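Local coordinates for Rho GTPase-activating protein 15 (Homo sapiens, PDB 3BYI) that stimulates GTP hydrolysis by Rho-type GTPases, RAC1 among them, through its RhoGAP domain and so returns them to the inactive GDP-bound state, at residues I19-L24 and F99-E105; F38-C42 and K78-D82. All coordinates share one frame; numbering follows the deposited sequence.

Contact 1. Residues I19-L24 and F99-E105; sequences IFGSHL and FFRELPE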
loop_
_atom_site.group_PDB
_atom_site.type_symbol
_atom_site.label_atom_id
_atom_site.label_comp_id
_atom_site.label_asym_id
_atom_site.label_seq_id
_atom_site.Cartn_x
_atom_site.Cartn_y
_atom_site.Cartn_z
ATOM N N ILE A 19 -2.161 -0.590 15.320
ATOM C CA ILE A 19 -2.041 -0.008 13.963
ATOM C C ILE A 19 -2.547 -0.935 12.872
ATOM O O ILE A 19 -3.365 -0.549 12.030
ATOM C CB ILE A 19 -0.574 0.391 13.623
ATOM C CG1 ILE A 19 0.039 1.306 14.699
ATOM C CG2 ILE A 19 -0.504 1.086 12.269
ATOM C CD1 ILE A 19 -0.664 2.617 14.875
ATOM N N PHE A 20 -2.011 -2.147 12.846
ATOM C CA PHE A 20 -2.326 -3.078 11.772
ATOM C C PHE A 20 -3.743 -3.582 12.034
ATOM O O PHE A 20 -4.080 -3.883 13.183
ATOM C CB PHE A 20 -1.338 -4.231 11.720
ATOM C CG PHE A 20 -0.025 -3.898 11.051
ATOM C CD1 PHE A 20 0.841 -2.954 11.596
ATOM C CD2 PHE A 20 0.371 -4.562 9.899
ATOM C CE1 PHE A 20 2.083 -2.659 10.966
ATOM C CE2 PHE A 20 1.628 -4.272 9.296
ATOM C CZ PHE A 20 2.457 -3.325 9.842
ATOM N N GLY A 21 -4.555 -3.621 10.973
ATOM C CA GLY A 21 -5.932 -4.078 11.044
ATOM C C GLY A 21 -6.947 -3.004 11.394
ATOM O O GLY A 21 -8.132 -3.308 11.508
ATOM N N SER A 22 -6.487 -1.772 11.643
ATOM C CA SER A 22 -7.383 -0.637 11.887
ATOM C C SER A 22 -7.631 0.059 10.558
ATOM O O SER A 22 -6.746 0.097 9.696
ATOM C CB SER A 22 -6.782 0.367 12.893
ATOM O OG SER A 22 -6.538 -0.214 14.163
ATOM N N HIS A 23 -8.822 0.644 10.413
ATOM C CA HIS A 23 -9.158 1.443 9.241
ATOM C C HIS A 23 -8.119 2.524 9.042
ATOM O O HIS A 23 -7.652 3.119 10.013
ATOM C CB HIS A 23 -10.548 2.119 9.378
ATOM C CG HIS A 23 -11.185 2.440 8.050
ATOM N ND1 HIS A 23 -10.950 3.617 7.363
ATOM C CD2 HIS A 23 -12.000 1.704 7.258
ATOM C CE1 HIS A 23 -11.625 3.603 6.230
ATOM N NE2 HIS A 23 -12.271 2.455 6.142
ATOM N N LEU A 24 -7.785 2.796 7.785
ATOM C CA LEU A 24 -6.903 3.911 7.417
ATOM C C LEU A 24 -7.340 5.196 8.144
ATOM O O LEU A 24 -6.526 5.945 8.640
ATOM C CB LEU A 24 -6.918 4.109 5.882
ATOM C CG LEU A 24 -6.006 5.221 5.314
ATOM C CD1 LEU A 24 -4.523 4.918 5.575
ATOM C CD2 LEU A 24 -6.299 5.455 3.860
ATOM N N PHE A 99 0.681 -4.048 5.696
ATOM C CA PHE A 99 -0.121 -2.962 6.251
ATOM C C PHE A 99 -1.318 -2.712 5.359
ATOM O O PHE A 99 -2.454 -2.716 5.821
ATOM C CB PHE A 99 0.719 -1.683 6.439
ATOM C CG PHE A 99 -0.092 -0.476 6.861
ATOM C CD1 PHE A 99 -0.453 -0.300 8.201
ATOM C CD2 PHE A 99 -0.507 0.465 5.920
ATOM C CE1 PHE A 99 -1.185 0.769 8.576
ATOM C CE2 PHE A 99 -1.288 1.561 6.292
ATOM C CZ PHE A 99 -1.603 1.737 7.600
ATOM N N PHE A 100 -1.078 -2.550 4.062
ATOM C CA PHE A 100 -2.178 -2.299 3.140
ATOM C C PHE A 100 -3.148 -3.484 3.010
ATOM O O PHE A 100 -4.372 -3.299 2.896
ATOM C CB PHE A 100 -1.653 -1.878 1.789
ATOM C CG PHE A 100 -1.133 -0.471 1.774
ATOM C CD1 PHE A 100 0.234 -0.219 1.698
ATOM C CD2 PHE A 100 -2.010 0.595 1.875
ATOM C CE1 PHE A 100 0.708 1.077 1.713
ATOM C CE2 PHE A 100 -1.554 1.890 1.856
ATOM C CZ PHE A 100 -0.194 2.138 1.777
ATOM N N ARG A 101 -2.601 -4.704 3.070
ATOM C CA ARG A 101 -3.426 -5.913 3.009
ATOM C C ARG A 101 -4.279 -6.093 4.264
ATOM O O ARG A 101 -5.341 -6.676 4.181
ATOM C CB ARG A 101 -2.577 -7.192 2.772
ATOM C CG ARG A 101 -2.111 -7.384 1.318
ATOM C CD ARG A 101 -0.909 -8.368 1.193
ATOM N NE ARG A 101 -0.288 -8.260 -0.135
ATOM C CZ ARG A 101 0.963 -8.621 -0.450
ATOM N NH1 ARG A 101 1.787 -9.158 0.442
ATOM N NH2 ARG A 101 1.396 -8.455 -1.695
ATOM N N GLU A 102 -3.802 -5.596 5.404
ATOM C CA GLU A 102 -4.501 -5.806 6.686
ATOM C C GLU A 102 -5.494 -4.682 7.003
ATOM O O GLU A 102 -6.230 -4.810 7.928
ATOM C CB GLU A 102 -3.478 -6.046 7.829
ATOM C CG GLU A 102 -4.083 -6.783 9.004
ATOM C CD GLU A 102 -3.070 -7.236 10.012
ATOM O OE1 GLU A 102 -1.880 -7.371 9.670
ATOM O OE2 GLU A 102 -3.480 -7.445 11.172
ATOM N N LEU A 103 -5.522 -3.599 6.228
ATOM C CA LEU A 103 -6.523 -2.553 6.405
ATOM C C LEU A 103 -7.856 -3.227 6.339
ATOM O O LEU A 103 -8.015 -4.092 5.529
ATOM C CB LEU A 103 -6.395 -1.531 5.278
ATOM C CG LEU A 103 -5.179 -0.604 5.364
ATOM C CD1 LEU A 103 -5.132 0.347 4.191
ATOM C CD2 LEU A 103 -5.252 0.167 6.622
ATOM N N PRO A 104 -8.818 -2.893 7.223
ATOM C CA PRO A 104 -10.131 -3.533 7.070
ATOM C C PRO A 104 -10.850 -3.222 5.752
ATOM O O PRO A 104 -11.708 -3.984 5.332
ATOM C CB PRO A 104 -10.947 -2.994 8.257
ATOM C CG PRO A 104 -10.251 -1.778 8.683
ATOM C CD PRO A 104 -8.790 -1.981 8.372
ATOM N N GLU A 105 -10.572 -2.058 5.175
ATOM C CA GLU A 105 -11.094 -1.684 3.875
ATOM C C GLU A 105 -9.835 -1.369 3.061
ATOM O O GLU A 105 -8.859 -0.833 3.606
ATOM C CB GLU A 105 -12.018 -0.467 3.977
ATOM C CG GLU A 105 -12.761 -0.154 2.673
ATOM C CD GLU A 105 -13.560 1.158 2.697
ATOM O OE1 GLU A 105 -13.295 2.053 3.545
ATOM O OE2 GLU A 105 -14.465 1.290 1.836
HETATM O O HOH W 1 -4.991 -7.158 13.414
HETATM O O HOH W 2 -3.371 -2.452 8.523
HETATM O O HOH W 3 -8.947 1.317 5.278
#
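Phe20 meets Phe99 with CG held beside its backbone N (chi1 -79°), while in Phe99 CG lies opposite the N (chi1 173°), which turns the edge of that ring to the Phe20 face. The result is a T-shaped pair, with centroids 5.7 Å apart and planes at 86°. Ile19 adds its CG2 methyl at the edge of the Phe99 ring, 3.8 Å from CE1. On the Phe20 rim lies the carboxylate of Glu102, OE1 3.6 Å from CD2; this acid reaches out on an extended chain, and its OE2 forms a salt bridge to Arg70 of helix 63-74. Gly21, at positive phi in the type II turn Ile19-Ser22, brings its CA to 3.2 Å from Glu102 O in a CA-H...O contact. A water between the two backbones accepts from Gly21 N and donates to Phe99 O. In the all-helical RhoGAP domain this joins the loop ahead of helix 24-31 to the C-terminal end of helix 89-102 and the residues that follow it. Pro104 packs against the loop backbone, its CG 3.3 Å from His23 N, and the CD2 methyl of Leu103 lies close to Ser22 O. His23 is the N-cap of the next helix: its ND1 caps His25 N, while NE2 donates to Glu105 OE1 at 2.8 Å. That bond runs nearly in the imidazole plane and meets the anti side of the carboxylate oxygen. With both ring nitrogens engaged, the rotation of the imidazole is fixed. Over one face of this ring sits a water that accepts from Leu24 N and donates to Glu105 O at 2.7 Å.

Contact 2. Residues F38-C42 and K78-D82; sequences FVKQC and KLNLD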
loop_
_atom_site.group_PDB
_atom_site.type_symbol
_atom_site.label_atom_id
_atom_site.label_comp_id
_atom_site.label_asym_id
_atom_site.label_seq_id
_atom_site.Cartn_x
_atom_site.Cartn_y
_atom_site.Cartn_z
ATOM N N PHE A 38 3.799 5.130 9.469
ATOM C CA PHE A 38 4.483 3.882 9.140
ATOM C C PHE A 38 4.701 3.753 7.625
ATOM O O PHE A 38 5.723 3.251 7.187
ATOM C CB PHE A 38 3.734 2.655 9.650
ATOM C CG PHE A 38 4.424 1.338 9.294
ATOM C CD1 PHE A 38 5.653 1.009 9.846
ATOM C CD2 PHE A 38 3.840 0.435 8.415
ATOM C CE1 PHE A 38 6.262 -0.230 9.561
ATOM C CE2 PHE A 38 4.456 -0.745 8.115
ATOM C CZ PHE A 38 5.659 -1.088 8.698
ATOM N N VAL A 39 3.716 4.219 6.849
ATOM C CA VAL A 39 3.814 4.238 5.413
ATOM C C VAL A 39 4.968 5.169 4.950
ATOM O O VAL A 39 5.735 4.840 4.053
ATOM C CB VAL A 39 2.457 4.649 4.754
ATOM C CG1 VAL A 39 2.625 4.914 3.216
ATOM C CG2 VAL A 39 1.367 3.586 5.035
ATOM N N LYS A 40 5.081 6.336 5.568
ATOM C CA LYS A 40 6.126 7.260 5.194
ATOM C C LYS A 40 7.511 6.757 5.642
ATOM O O LYS A 40 8.512 6.967 4.955
ATOM C CB LYS A 40 5.807 8.648 5.703
ATOM C CG LYS A 40 4.564 9.259 5.065
ATOM C CD LYS A 40 4.354 10.756 5.473
ATOM C CE LYS A 40 3.997 10.943 6.908
ATOM N NZ LYS A 40 3.646 12.382 7.232
ATOM N N GLN A 41 7.579 6.094 6.791
ATOM C CA GLN A 41 8.833 5.488 7.240
ATOM C C GLN A 41 9.350 4.417 6.288
ATOM O O GLN A 41 10.553 4.311 6.068
ATOM C CB GLN A 41 8.662 4.784 8.564
ATOM C CG GLN A 41 9.036 5.584 9.705
ATOM C CD GLN A 41 9.246 4.741 10.921
ATOM O OE1 GLN A 41 8.293 4.205 11.477
ATOM N NE2 GLN A 41 10.513 4.622 11.352
ATOM N N CYS A 42 8.444 3.552 5.843
ATOM C CA CYS A 42 8.799 2.463 4.956
ATOM C C CYS A 42 9.268 2.983 3.622
ATOM O O CYS A 42 10.308 2.585 3.136
ATOM C CB CYS A 42 7.605 1.517 4.766
ATOM S SG CYS A 42 7.358 0.412 6.193
ATOM N N LYS A 78 9.251 2.812 19.472
ATOM C CA LYS A 78 10.020 3.601 18.515
ATOM C C LYS A 78 10.625 2.659 17.463
ATOM O O LYS A 78 11.207 1.637 17.784
ATOM C CB LYS A 78 11.061 4.501 19.205
ATOM C CG LYS A 78 12.074 3.855 20.089
ATOM C CD LYS A 78 12.967 4.939 20.700
ATOM C CE LYS A 78 14.332 4.403 21.119
ATOM N NZ LYS A 78 14.487 4.363 22.602
ATOM N N LEU A 79 10.381 2.967 16.201
ATOM C CA LEU A 79 10.922 2.183 15.109
ATOM C C LEU A 79 12.064 2.979 14.471
ATOM O O LEU A 79 11.899 4.154 14.141
ATOM C CB LEU A 79 9.829 1.832 14.097
ATOM C CG LEU A 79 10.238 0.911 12.951
ATOM C CD1 LEU A 79 10.729 -0.430 13.513
ATOM C CD2 LEU A 79 9.062 0.736 12.008
ATOM N N ASN A 80 13.215 2.327 14.301
ATOM C CA ASN A 80 14.323 2.855 13.518
ATOM C C ASN A 80 14.705 1.855 12.424
ATOM O O ASN A 80 15.335 0.832 12.695
ATOM C CB ASN A 80 15.552 3.121 14.440
ATOM C CG ASN A 80 16.739 3.734 13.698
ATOM O OD1 ASN A 80 16.892 3.559 12.505
ATOM N ND2 ASN A 80 17.584 4.454 14.420
ATOM N N LEU A 81 14.346 2.152 11.181
ATOM C CA LEU A 81 14.600 1.225 10.077
ATOM C C LEU A 81 16.074 1.161 9.645
ATOM O O LEU A 81 16.453 0.339 8.781
ATOM C CB LEU A 81 13.641 1.541 8.912
ATOM C CG LEU A 81 12.148 1.240 9.178
ATOM C CD1 LEU A 81 11.259 1.528 7.921
ATOM C CD2 LEU A 81 11.953 -0.204 9.615
ATOM N N ASP A 82 16.932 1.970 10.270
ATOM C CA ASP A 82 18.387 1.824 10.074
ATOM C C ASP A 82 19.008 0.789 11.012
ATOM O O ASP A 82 20.165 0.452 10.875
ATOM C CB ASP A 82 19.124 3.158 10.212
ATOM C CG ASP A 82 18.838 4.103 9.058
ATOM O OD1 ASP A 82 18.927 3.687 7.882
ATOM O OD2 ASP A 82 18.545 5.279 9.322
HETATM O O HOH W 4 13.226 4.740 10.271
#
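Gln41, on the helix running through 38-42, faces the irregular segment 78-82, and even the nearest backbone pair, Gln41 and Leu81, keeps its CA atoms 7.7 Å apart, so side chains span the interval. Gln41 does the polar work. Its chain is extended beyond CG, and NE2 donates to Leu79 O at 3.1 Å; the bond is bent, 141° at the hydrogen, and the donor stands well above the carbonyl plane. The same NE2 gives a second hydrogen bond to a water whose oxygen is 2.9 Å from NE2 and which also accepts from Leu81 N, so the amide holds Leu79 O directly and Leu81 N through the water. With CG swung away from its own N (chi1 -175°), Leu79 sends CD2 towards the helix, 3.6 Å from Gln41 OE1, where the methyl also abuts the edge of the Phe38 ring, in plane with it. Over one face of that ring, offset toward the rim, sits Cys42 SG. Further along, Leu81 CD1 rests on the helix backbone, 3.4 Å from Gln41 O. Replacing Gln41 by alanine removes the amide and would probably leave Leu79 O without its side-chain donor and the bridging water without its link to the helix. Between the two leucines, Asn80 uses OD1 to accept from Asp82 N at 2.7 Å, an Asx turn, while Asp82 OD1 forms a salt bridge with Lys48 on the same helix 37-49. Trp86 touches both leucines, and Leu69 and Val73 of helix 63-74 pack on Phe38 and Leu79. This is the loop between helices 63-74 and 89-102 packed by alternate leucines against helix 37-49 of the RhoGAP helical fold.

Both segments of contact 2 fall in the mostly helical stretch between the two segments of contact 1, and the centres of the two contacts lie about 17 Å apart. They nevertheless meet directly through apolar side chains: Phe20 CZ comes to 3.7 Å from Phe38 CE2, and Phe99 CE2 to 3.6 Å from Val39 CG2. Helix 37-49 therefore presents Phe38 and Val39 to residues 19-24 and 99-105, while Gln41 turns to residues 78-82. Helix 63-74 adds a further tie, since its Val73 touches Ile19 and Phe20 in contact 1 and Phe38 and Leu79 in contact 2. Neither contact includes the predicted arginine finger, Arg58, and both lie away from it.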